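Local coordinates for cadherin-23 (PDB 5UZ8), which probably acts as a calcium-dependent adhesion protein of the cadherin family that takes part in hearing and mechanotransduction, at residues G169-L174 with V207-R212. Residues are numbered along the deposited sequence; the frame is centred on the assembly and turned at random. Where two conformers were deposited one is given.
Sequences GDISVL and VQVVIR
No flat group enters the meeting of Ile171 with Val209 and Ile211, which is purely aliphatic. The guanidinium of Arg212 lies well away from it, on the outer side of strand 204-214: Val210 CG1 lies 3.6 Å above the guanidinium plane, offset toward the rim, and Arg212 NE is hydrogen-bonded to Gln122 OE1. On the inner side, Ile171 and Val209 reach for each other tip to tip across a CA–CA distance of 9.5 Å. Ile171 CD1 is 4.1 Å from both Val209 CG1 and Val209 CG2, so it meets the fork of the valine rather than one branch. An extended chi2 of 175° carries that methyl across the gap. The other branch, CG2, lies anti to the backbone N and looks to Ile211, whose CD1 is 4.4 Å from it in one of two deposited conformers, a looser and therefore doubtful touch. This is the core of a cadherin repeat, a Greek-key beta sandwich, the second of three here: 170-173 and 204-214 belong to its opposing sheets, and no hydrogen bond joins the two segments. Leu136 touches both Ile171 and Val209, while Ile164 adds to the packing around Ile171. Next to Ile171 on strand 170-173, Asp170 OD1 forms a salt bridge with Arg137 NE.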
loop_
_atom_site.group_PDB
_atom_site.type_symbol
_atom_site.label_atom_id
_atom_site.label_comp_id
_atom_site.label_asym_id
_atom_site.label_seq_id
_atom_site.Cartn_x
_atom_site.Cartn_y
_atom_site.Cartn_z
ATOM N N GLY A 169 -1.683 0.913 9.207
ATOM C CA GLY A 169 -1.134 1.081 7.863
ATOM C C GLY A 169 0.012 2.081 7.718
ATOM O O GLY A 169 0.375 2.395 6.587
ATOM N N ASP A 170 0.589 2.541 8.824
ATOM C CA ASP A 170 1.774 3.384 8.810
ATOM C C ASP A 170 2.968 2.573 8.345
ATOM O O ASP A 170 3.279 1.524 8.941
ATOM C CB ASP A 170 2.109 3.927 10.184
ATOM C CG ASP A 170 1.246 5.120 10.583
ATOM O OD1 ASP A 170 0.708 5.836 9.702
ATOM O OD2 ASP A 170 1.102 5.332 11.783
ATOM N N ILE A 171 3.617 3.061 7.292
ATOM C CA ILE A 171 4.855 2.478 6.778
ATOM C C ILE A 171 6.021 3.305 7.318
ATOM O O ILE A 171 6.040 4.546 7.125
ATOM C CB ILE A 171 4.855 2.429 5.257
ATOM C CG1 ILE A 171 3.729 1.487 4.784
ATOM C CG2 ILE A 171 6.204 1.919 4.737
ATOM C CD1 ILE A 171 3.517 1.428 3.276
ATOM N N SER A 172 6.949 2.617 7.991
ATOM C CA SER A 172 8.066 3.279 8.668
ATOM C C SER A 172 9.419 2.753 8.201
ATOM O O SER A 172 9.523 1.669 7.645
ATOM C CB SER A 172 7.964 3.141 10.182
ATOM O OG SER A 172 7.986 1.785 10.596
ATOM N N VAL A 173 10.446 3.541 8.465
ATOM C CA VAL A 173 11.822 3.160 8.170
ATOM C C VAL A 173 12.260 2.148 9.211
ATOM O O VAL A 173 12.266 2.450 10.397
ATOM C CB VAL A 173 12.771 4.358 8.234
ATOM C CG1 VAL A 173 14.210 3.908 7.936
ATOM C CG2 VAL A 173 12.337 5.417 7.232
ATOM N N LEU A 174 12.661 0.962 8.766
ATOM C CA LEU A 174 13.063 -0.122 9.685
ATOM C C LEU A 174 14.595 -0.173 9.873
ATOM O O LEU A 174 15.096 -0.569 10.924
ATOM C CB LEU A 174 12.495 -1.450 9.160
ATOM C CG LEU A 174 12.819 -2.745 9.923
ATOM C CD1 LEU A 174 12.210 -2.740 11.328
ATOM C CD2 LEU A 174 12.356 -3.950 9.114
ATOM N N VAL A 207 -1.748 -3.009 -3.037
ATOM C CA VAL A 207 -1.433 -1.764 -3.702
ATOM C C VAL A 207 0.094 -1.567 -3.745
ATOM O O VAL A 207 0.812 -2.137 -2.893
ATOM C CB VAL A 207 -2.127 -0.592 -3.005
ATOM C CG1 VAL A 207 -1.510 -0.308 -1.655
ATOM C CG2 VAL A 207 -2.099 0.657 -3.843
ATOM N N GLN A 208 0.600 -0.813 -4.735
ATOM C CA GLN A 208 2.027 -0.522 -4.809
ATOM C C GLN A 208 2.334 0.806 -4.125
ATOM O O GLN A 208 1.576 1.786 -4.251
ATOM C CB GLN A 208 2.567 -0.523 -6.236
ATOM C CG GLN A 208 2.340 -1.800 -7.003
ATOM C CD GLN A 208 3.069 -2.972 -6.408
ATOM O OE1 GLN A 208 2.449 -3.883 -5.786
ATOM N NE2 GLN A 208 4.368 -2.961 -6.551
ATOM N N VAL A 209 3.432 0.802 -3.379
ATOM C CA VAL A 209 3.938 1.964 -2.643
ATOM C C VAL A 209 5.362 2.264 -3.088
ATOM O O VAL A 209 6.236 1.408 -2.915
ATOM C CB VAL A 209 3.939 1.696 -1.134
ATOM C CG1 VAL A 209 4.433 2.950 -0.385
ATOM C CG2 VAL A 209 2.540 1.290 -0.683
ATOM N N VAL A 210 5.585 3.445 -3.680
ATOM C CA VAL A 210 6.877 3.891 -4.128
ATOM C C VAL A 210 7.504 4.776 -3.057
ATOM O O VAL A 210 6.893 5.750 -2.586
ATOM C CB VAL A 210 6.800 4.709 -5.440
ATOM C CG1 VAL A 210 8.181 5.215 -5.855
ATOM C CG2 VAL A 210 6.205 3.873 -6.553
ATOM N N ILE A 211 8.743 4.481 -2.708
ATOM C CA ILE A 211 9.517 5.364 -1.843
ATOM C C ILE A 211 10.772 5.737 -2.608
ATOM O O ILE A 211 11.630 4.884 -2.875
ATOM C CB ILE A 211 9.866 4.724 -0.488
ATOM C CG1 ILE A 211 8.599 4.559 0.342
ATOM C CG2 ILE A 211 10.854 5.611 0.292
ATOM C CD1 ILE A 211 8.676 3.516 1.440
ATOM N N ARG A 212 10.874 7.008 -2.973
ATOM C CA ARG A 212 12.039 7.507 -3.698
ATOM C C ARG A 212 12.988 8.125 -2.686
ATOM O O ARG A 212 12.564 8.847 -1.785
ATOM C CB ARG A 212 11.649 8.485 -4.788
ATOM C CG ARG A 212 10.718 7.847 -5.812
ATOM C CD ARG A 212 10.617 8.626 -7.123
ATOM N NE ARG A 212 9.667 7.970 -7.994
ATOM C CZ ARG A 212 9.917 6.892 -8.739
ATOM N NH1 ARG A 212 11.142 6.358 -8.815
ATOM N NH2 ARG A 212 8.921 6.364 -9.439
#